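Local coordinates for protein putative peptidyl-arginine deiminase (Chlorobium tepidum, PDB 1XKN) that is a putative deiminase of the Porphyromonas-type peptidyl-arginine deiminase family, probably hydrolysing the guanidinium group of agmatine or peptidyl-arginine, at residues N228-N242 with K262-P274. Residues are numbered along the deposited sequence; the frame is centred on the assembly and turned at random.
Sequences NTVVIAVEEDPEDEN and KPLNIVKLPMPEP
Bends at chi2 (-67°) and chi3 (-73°) fold the selenomethionine Met271 so that its SE rests on Ala233 CB, 3.4 Å away, while CE ends beside ND2 of Asn242, whose OD1 accepts a hydrogen bond from Ala210 N. The small methyl of Ala233 lets the folded methionine side chain, here selenomethionine, lie close against the strand. Two residues earlier, on the same face, Val231 turns CG1 beside its backbone N (chi1 -71°), and this methyl lies alongside Val267 CB at 3.8 Å, the two valines pointing the same way. Leu269 CD1 reaches obliquely to Val231 CB, also 3.8 Å, and Thr229 CG2 meets Val267 CG2, so aliphatic groups line the middle of this face, with Asn265 at its exposed end. On the other face Ile232 CG2 touches Ile266 CG2 at 3.7 Å. Beta-branched valine and isoleucine suit both strands because they favour extended backbones.

Between the two faces the strands run parallel in register. Six backbone bonds alternate from Asn265 N to Asn228 O through to Val234 N to Leu269 O (2.7 Å). Beyond the last bond the chains part, and a water donates to Val234 O and accepts from Met271 N.

Helix 243-253 links the strands as a beta-alpha-beta unit, packing on Ile232 and Ile266; helix 305-316 lies against Val231, Val267 and Leu269, and strand 222-226 pairs antiparallel with 229-233, leaving 265-269 outermost in this three-stranded sheet.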
ATOM      1  N   ASN A 228      -6.988   8.976  14.891  1.00  6.81           N
ATOM      2  CA  ASN A 228      -6.040   9.931  15.450  1.00  6.58           C
ATOM      3  C   ASN A 228      -4.719   9.328  15.905  1.00  5.54           C
ATOM      4  O   ASN A 228      -4.014   9.920  16.722  1.00  5.28           O
ATOM      5  CB  ASN A 228      -6.696  10.708  16.604  1.00  9.13           C
ATOM      6  CG  ASN A 228      -7.193   9.810  17.726  1.00 12.03           C
ATOM      7  OD1 ASN A 228      -8.026  10.226  18.539  1.00 19.22           O
ATOM      8  ND2 ASN A 228      -6.685   8.588  17.789  1.00  9.73           N
ATOM      9  N   THR A 229      -4.363   8.168  15.358  1.00  3.40           N
ATOM     10  CA  THR A 229      -3.113   7.527  15.748  1.00  3.33           C
ATOM     11  C   THR A 229      -2.236   7.138  14.566  1.00  3.59           C
ATOM     12  O   THR A 229      -2.694   6.503  13.617  1.00  4.72           O
ATOM     13  CB  THR A 229      -3.375   6.271  16.600  1.00  3.83           C
ATOM     14  OG1 THR A 229      -4.174   6.629  17.737  1.00  4.24           O
ATOM     15  CG2 THR A 229      -2.060   5.675  17.087  1.00  4.93           C
ATOM     16  N   VAL A 230      -0.968   7.531  14.636  1.00  3.61           N
ATOM     17  CA  VAL A 230      -0.007   7.220  13.592  1.00  4.58           C
ATOM     18  C   VAL A 230       1.113   6.365  14.160  1.00  5.84           C
ATOM     19  O   VAL A 230       1.654   6.668  15.226  1.00  5.07           O
ATOM     20  CB  VAL A 230       0.630   8.499  13.004  1.00  3.74           C
ATOM     21  CG1 VAL A 230       1.704   8.132  11.982  1.00  3.50           C
ATOM     22  CG2 VAL A 230      -0.437   9.355  12.353  1.00  6.03           C
ATOM     23  N   VAL A 231       1.437   5.281  13.465  1.00  4.68           N
ATOM     24  CA  VAL A 231       2.539   4.437  13.895  1.00  4.57           C
ATOM     25  C   VAL A 231       3.707   4.848  13.013  1.00  4.81           C
ATOM     26  O   VAL A 231       3.545   5.050  11.808  1.00  5.57           O
ATOM     27  CB  VAL A 231       2.244   2.919  13.708  1.00  6.78           C
ATOM     28  CG1 VAL A 231       1.203   2.471  14.715  1.00  8.35           C
ATOM     29  CG2 VAL A 231       1.779   2.625  12.287  1.00  7.50           C
ATOM     30  N   ILE A 232       4.875   5.009  13.616  1.00  4.23           N
ATOM     31  CA  ILE A 232       6.041   5.393  12.846  1.00  3.96           C
ATOM     32  C   ILE A 232       7.260   4.596  13.269  1.00  5.20           C
ATOM     33  O   ILE A 232       7.506   4.381  14.457  1.00  4.67           O
ATOM     34  CB  ILE A 232       6.340   6.912  12.970  1.00  5.65           C
ATOM     35  CG1 ILE A 232       7.579   7.259  12.137  1.00  4.46           C
ATOM     36  CG2 ILE A 232       6.522   7.302  14.433  1.00  5.19           C
ATOM     37  CD1 ILE A 232       7.866   8.745  12.023  1.00  8.77           C
ATOM     38  N   ALA A 233       8.009   4.133  12.275  1.00  4.86           N
ATOM     39  CA  ALA A 233       9.212   3.363  12.530  1.00  4.90           C
ATOM     40  C   ALA A 233      10.261   4.280  13.127  1.00  5.81           C
ATOM     41  O   ALA A 233      10.459   5.405  12.662  1.00  6.30           O
ATOM     42  CB  ALA A 233       9.727   2.762  11.239  1.00  4.00           C
ATOM     43  N   VAL A 234      10.927   3.802  14.169  1.00  5.53           N
ATOM     44  CA  VAL A 234      11.962   4.589  14.815  1.00  8.52           C
ATOM     45  C   VAL A 234      13.195   3.726  15.033  1.00  9.19           C
ATOM     46  O   VAL A 234      13.114   2.645  15.615  1.00 11.28           O
ATOM     47  CB  VAL A 234      11.465   5.163  16.164  1.00 10.62           C
ATOM     48  CG1 VAL A 234      10.479   6.296  15.908  1.00 11.68           C
ATOM     49  CG2 VAL A 234      10.804   4.076  16.979  1.00 15.17           C
ATOM     50  N   GLU A 235      14.332   4.194  14.530  1.00  8.42           N
ATOM     51  CA  GLU A 235      15.589   3.473  14.676  1.00  8.90           C
ATOM     52  C   GLU A 235      16.261   3.944  15.958  1.00  9.53           C
ATOM     53  O   GLU A 235      16.318   5.143  16.230  1.00  9.92           O
ATOM     54  CB  GLU A 235      16.492   3.748  13.470  1.00  9.43           C
ATOM     55  CG  GLU A 235      17.887   3.138  13.557  1.00 10.18           C
ATOM     56  CD  GLU A 235      17.857   1.640  13.783  1.00 10.73           C
ATOM     57  OE1 GLU A 235      17.154   0.936  13.029  1.00  7.85           O
ATOM     58  OE2 GLU A 235      18.545   1.163  14.709  1.00 13.87           O
ATOM     59  N   GLU A 236      16.763   3.007  16.755  1.00 11.02           N
ATOM     60  CA  GLU A 236      17.409   3.385  18.007  1.00 12.13           C
ATOM     61  C   GLU A 236      18.931   3.369  17.948  1.00 10.25           C
ATOM     62  O   GLU A 236      19.592   3.786  18.896  1.00 10.15           O
ATOM     63  CB  GLU A 236      16.917   2.488  19.147  1.00 14.65           C
ATOM     64  CG  GLU A 236      17.107   1.000  18.914  1.00 20.28           C
ATOM     65  CD  GLU A 236      16.481   0.164  20.015  1.00 22.88           C
ATOM     66  OE1 GLU A 236      15.254   0.280  20.226  1.00 26.82           O
ATOM     67  OE2 GLU A 236      17.211  -0.611  20.667  1.00 24.62           O
ATOM     68  N   ASP A 237      19.489   2.893  16.839  1.00 10.87           N
ATOM     69  CA  ASP A 237      20.941   2.861  16.689  1.00 10.44           C
ATOM     70  C   ASP A 237      21.391   4.192  16.089  1.00 10.44           C
ATOM     71  O   ASP A 237      21.156   4.458  14.910  1.00  9.23           O
ATOM     72  CB  ASP A 237      21.361   1.718  15.761  1.00 12.23           C
ATOM     73  CG  ASP A 237      22.866   1.544  15.696  1.00 14.47           C
ATOM     74  OD1 ASP A 237      23.600   2.512  15.999  1.00 15.27           O
ATOM     75  OD2 ASP A 237      23.323   0.439  15.331  1.00 14.67           O
ATOM     76  N   PRO A 238      22.044   5.045  16.894  1.00  9.33           N
ATOM     77  CA  PRO A 238      22.519   6.351  16.423  1.00 10.09           C
ATOM     78  C   PRO A 238      23.442   6.289  15.206  1.00 11.05           C
ATOM     79  O   PRO A 238      23.565   7.265  14.466  1.00 11.93           O
ATOM     80  CB  PRO A 238      23.239   6.919  17.647  1.00 10.41           C
ATOM     81  CG  PRO A 238      22.528   6.281  18.793  1.00 10.60           C
ATOM     82  CD  PRO A 238      22.356   4.857  18.321  1.00  9.79           C
ATOM     83  N   GLU A 239      24.088   5.146  15.001  1.00 12.05           N
ATOM     84  CA  GLU A 239      25.012   4.986  13.883  1.00 12.70           C
ATOM     85  C   GLU A 239      24.358   4.503  12.591  1.00 12.33           C
ATOM     86  O   GLU A 239      24.981   4.522  11.530  1.00 12.95           O
ATOM     87  CB  GLU A 239      26.144   4.027  14.267  1.00 15.42           C
ATOM     88  CG  GLU A 239      26.968   4.482  15.462  1.00 19.03           C
ATOM     89  CD  GLU A 239      27.429   5.922  15.339  1.00 20.35           C
ATOM     90  OE1 GLU A 239      27.939   6.297  14.264  1.00 24.00           O
ATOM     91  OE2 GLU A 239      27.289   6.679  16.323  1.00 24.26           O
ATOM     92  N   ASP A 240      23.106   4.070  12.683  1.00  9.64           N
ATOM     93  CA  ASP A 240      22.384   3.586  11.516  1.00 10.07           C
ATOM     94  C   ASP A 240      21.949   4.745  10.623  1.00  9.50           C
ATOM     95  O   ASP A 240      21.576   5.808  11.114  1.00  9.08           O
ATOM     96  CB  ASP A 240      21.152   2.798  11.942  1.00  9.15           C
ATOM     97  CG  ASP A 240      20.416   2.207  10.761  1.00 10.37           C
ATOM     98  OD1 ASP A 240      20.923   1.225  10.182  1.00 11.89           O
ATOM     99  OD2 ASP A 240      19.342   2.733  10.407  1.00  8.77           O
ATOM    100  N   GLU A 241      21.979   4.521   9.312  1.00 10.06           N
ATOM    101  CA  GLU A 241      21.609   5.543   8.339  1.00 10.59           C
ATOM    102  C   GLU A 241      20.189   6.093   8.488  1.00  9.81           C
ATOM    103  O   GLU A 241      19.927   7.244   8.132  1.00 10.13           O
ATOM    104  CB  GLU A 241      21.791   4.998   6.918  1.00 13.48           C
ATOM    105  CG  GLU A 241      23.240   4.733   6.518  1.00 17.98           C
ATOM    106  CD  GLU A 241      23.954   3.782   7.464  1.00 21.14           C
ATOM    107  OE1 GLU A 241      23.408   2.692   7.749  1.00 19.92           O
ATOM    108  OE2 GLU A 241      25.071   4.121   7.919  1.00 23.21           O
ATOM    109  N   ASN A 242      19.272   5.283   9.008  1.00  7.70           N
ATOM    110  CA  ASN A 242      17.892   5.730   9.170  1.00  5.58           C
ATOM    111  C   ASN A 242      17.629   6.477  10.467  1.00  5.55           C
ATOM    112  O   ASN A 242      16.549   7.040  10.652  1.00  5.35           O
ATOM    113  CB  ASN A 242      16.926   4.546   9.080  1.00  4.96           C
ATOM    114  CG  ASN A 242      16.918   3.908   7.708  1.00  6.95           C
ATOM    115  OD1 ASN A 242      16.906   4.602   6.686  1.00  8.53           O
ATOM    116  ND2 ASN A 242      16.904   2.582   7.674  1.00  7.10           N
ATOM    117  N   LYS A 262      -6.052  18.902  17.960  1.00 12.88           N
ATOM    118  CA  LYS A 262      -5.555  18.052  19.037  1.00 12.46           C
ATOM    119  C   LYS A 262      -4.349  17.242  18.561  1.00 10.78           C
ATOM    120  O   LYS A 262      -4.307  16.785  17.420  1.00  9.82           O
ATOM    121  CB  LYS A 262      -6.675  17.116  19.510  1.00 15.34           C
ATOM    122  CG  LYS A 262      -6.295  16.152  20.624  1.00 19.75           C
ATOM    123  CD  LYS A 262      -7.528  15.461  21.207  1.00 22.04           C
ATOM    124  CE  LYS A 262      -8.285  14.650  20.156  1.00 22.45           C
ATOM    125  NZ  LYS A 262      -7.483  13.502  19.639  1.00 25.21           N
ATOM    126  N   PRO A 263      -3.341  17.063  19.430  1.00 10.08           N
ATOM    127  CA  PRO A 263      -2.162  16.293  19.018  1.00  8.78           C
ATOM    128  C   PRO A 263      -2.480  14.850  18.645  1.00  7.41           C
ATOM    129  O   PRO A 263      -3.258  14.176  19.320  1.00  9.41           O
ATOM    130  CB  PRO A 263      -1.235  16.396  20.232  1.00 10.16           C
ATOM    131  CG  PRO A 263      -2.182  16.597  21.381  1.00 11.86           C
ATOM    132  CD  PRO A 263      -3.202  17.548  20.813  1.00 10.71           C
ATOM    133  N   LEU A 264      -1.885  14.381  17.554  1.00  6.30           N
ATOM    134  CA  LEU A 264      -2.101  13.009  17.121  1.00  4.33           C
ATOM    135  C   LEU A 264      -1.340  12.085  18.065  1.00  5.01           C
ATOM    136  O   LEU A 264      -0.306  12.463  18.615  1.00  6.96           O
ATOM    137  CB  LEU A 264      -1.583  12.811  15.692  1.00  5.11           C
ATOM    138  CG  LEU A 264      -2.257  13.637  14.593  1.00  5.78           C
ATOM    139  CD1 LEU A 264      -1.546  13.417  13.262  1.00  6.69           C
ATOM    140  CD2 LEU A 264      -3.721  13.241  14.496  1.00  7.98           C
ATOM    141  N   ASN A 265      -1.863  10.881  18.261  1.00  4.63           N
ATOM    142  CA  ASN A 265      -1.210   9.895  19.110  1.00  5.27           C
ATOM    143  C   ASN A 265      -0.138   9.247  18.245  1.00  5.06           C
ATOM    144  O   ASN A 265      -0.419   8.824  17.125  1.00  5.91           O
ATOM    145  CB  ASN A 265      -2.211   8.834  19.568  1.00  5.90           C
ATOM    146  CG  ASN A 265      -3.329   9.408  20.415  1.00  6.65           C
ATOM    147  OD1 ASN A 265      -4.510   9.163  20.149  1.00 11.19           O
ATOM    148  ND2 ASN A 265      -2.967  10.171  21.437  1.00  5.68           N
ATOM    149  N   ILE A 266       1.084   9.173  18.761  1.00  5.19           N
ATOM    150  CA  ILE A 266       2.187   8.594  18.005  1.00  5.93           C
ATOM    151  C   ILE A 266       2.693   7.311  18.653  1.00  7.42           C
ATOM    152  O   ILE A 266       3.149   7.320  19.798  1.00  8.74           O
ATOM    153  CB  ILE A 266       3.359   9.594  17.896  1.00  7.61           C
ATOM    154  CG1 ILE A 266       2.846  10.963  17.426  1.00  7.92           C
ATOM    155  CG2 ILE A 266       4.419   9.059  16.945  1.00  9.30           C
ATOM    156  CD1 ILE A 266       2.139  10.956  16.083  1.00  8.07           C
ATOM    157  N   VAL A 267       2.602   6.206  17.918  1.00  6.86           N
ATOM    158  CA  VAL A 267       3.057   4.909  18.411  1.00  6.81           C
ATOM    159  C   VAL A 267       4.349   4.545  17.690  1.00  6.99           C
ATOM    160  O   VAL A 267       4.397   4.547  16.461  1.00  6.21           O
ATOM    161  CB  VAL A 267       1.998   3.814  18.145  1.00  7.19           C
ATOM    162  CG1 VAL A 267       2.536   2.450  18.549  1.00  8.23           C
ATOM    163  CG2 VAL A 267       0.727   4.130  18.919  1.00  8.61           C
ATOM    164  N   LYS A 268       5.393   4.240  18.451  1.00  5.20           N
ATOM    165  CA  LYS A 268       6.673   3.880  17.855  1.00  4.64           C
ATOM    166  C   LYS A 268       6.719   2.419  17.428  1.00  4.92           C
ATOM    167  O   LYS A 268       6.210   1.534  18.120  1.00  7.28           O
ATOM    168  CB  LYS A 268       7.823   4.131  18.836  1.00  5.10           C
ATOM    169  CG  LYS A 268       8.051   5.585  19.206  1.00  7.55           C
ATOM    170  CD  LYS A 268       9.333   5.729  20.016  1.00 10.89           C
ATOM    171  CE  LYS A 268       9.572   7.169  20.435  1.00 16.35           C
ATOM    172  NZ  LYS A 268       8.544   7.632  21.410  1.00 20.17           N
ATOM    173  N   LEU A 269       7.326   2.180  16.271  1.00  4.13           N
ATOM    174  CA  LEU A 269       7.501   0.835  15.746  1.00  6.34           C
ATOM    175  C   LEU A 269       8.994   0.651  15.540  1.00  5.80           C
ATOM    176  O   LEU A 269       9.705   1.603  15.226  1.00  7.52           O
ATOM    177  CB  LEU A 269       6.780   0.669  14.401  1.00  7.08           C
ATOM    178  CG  LEU A 269       5.362   0.087  14.440  1.00 11.76           C
ATOM    179  CD1 LEU A 269       4.752   0.120  13.049  1.00 14.55           C
ATOM    180  CD2 LEU A 269       5.411  -1.340  14.968  1.00 10.82           C
ATOM    181  N   PRO A 270       9.500  -0.570  15.744  1.00  5.97           N
ATOM    182  CA  PRO A 270      10.933  -0.759  15.536  1.00  5.66           C
ATOM    183  C   PRO A 270      11.214  -0.832  14.041  1.00  5.86           C
ATOM    184  O   PRO A 270      10.286  -0.890  13.232  1.00  4.89           O
ATOM    185  CB  PRO A 270      11.210  -2.087  16.243  1.00  8.27           C
ATOM    186  CG  PRO A 270       9.926  -2.835  16.047  1.00  9.66           C
ATOM    187  CD  PRO A 270       8.872  -1.783  16.293  1.00  6.55           C
HETATM  188  N   MSE A 271      12.491  -0.787  13.681  1.00  5.57           N
HETATM  189  CA  MSE A 271      12.901  -0.924  12.291  1.00  4.14           C
HETATM  190  C   MSE A 271      13.540  -2.301  12.265  1.00  5.17           C
HETATM  191  O   MSE A 271      14.090  -2.749  13.266  1.00  6.56           O
HETATM  192  CB  MSE A 271      13.959   0.113  11.907  1.00  6.60           C
HETATM  193  CG  MSE A 271      13.414   1.451  11.434  1.00  6.72           C
HETATM  194 SE   MSE A 271      12.463   1.353   9.755  1.00 11.43          SE
HETATM  195  CE  MSE A 271      14.017   1.093   8.611  1.00  9.85           C
ATOM    196  N   PRO A 272      13.450  -3.006  11.134  1.00  4.55           N
ATOM    197  CA  PRO A 272      14.063  -4.335  11.068  1.00  5.37           C
ATOM    198  C   PRO A 272      15.575  -4.179  11.181  1.00  6.15           C
ATOM    199  O   PRO A 272      16.107  -3.106  10.892  1.00  6.37           O
ATOM    200  CB  PRO A 272      13.664  -4.829   9.681  1.00  6.75           C
ATOM    201  CG  PRO A 272      12.362  -4.139   9.432  1.00  7.25           C
ATOM    202  CD  PRO A 272      12.618  -2.744   9.949  1.00  6.20           C
ATOM    203  N   GLU A 273      16.271  -5.224  11.614  1.00  6.21           N
ATOM    204  CA  GLU A 273      17.724  -5.136  11.669  1.00  6.17           C
ATOM    205  C   GLU A 273      18.113  -5.009  10.204  1.00  5.60           C
ATOM    206  O   GLU A 273      17.418  -5.525   9.335  1.00  5.59           O
ATOM    207  CB  GLU A 273      18.329  -6.401  12.275  1.00  8.53           C
ATOM    208  CG  GLU A 273      18.276  -6.418  13.789  1.00 10.35           C
ATOM    209  CD  GLU A 273      18.748  -7.732  14.381  1.00 13.56           C
ATOM    210  OE1 GLU A 273      19.315  -8.562  13.638  1.00 14.46           O
ATOM    211  OE2 GLU A 273      18.563  -7.919  15.599  1.00 15.84           O
ATOM    212  N   PRO A 274      19.217  -4.314   9.909  1.00  5.37           N
ATOM    213  CA  PRO A 274      19.683  -4.119   8.532  1.00  6.08           C
ATOM    214  C   PRO A 274      19.607  -5.352   7.630  1.00  6.70           C
ATOM    215  O   PRO A 274      20.052  -6.438   8.003  1.00  8.19           O
ATOM    216  CB  PRO A 274      21.114  -3.630   8.728  1.00  6.37           C
ATOM    217  CG  PRO A 274      21.002  -2.819   9.989  1.00  6.72           C
ATOM    218  CD  PRO A 274      20.161  -3.717  10.872  1.00  5.40           C
TER
HETATM  219  O   HOH W   1      14.290   0.114  15.790  1.00 13.76           O
HETATM  220  O   HOH W   2      17.922  -1.603  12.561  1.00 19.58           O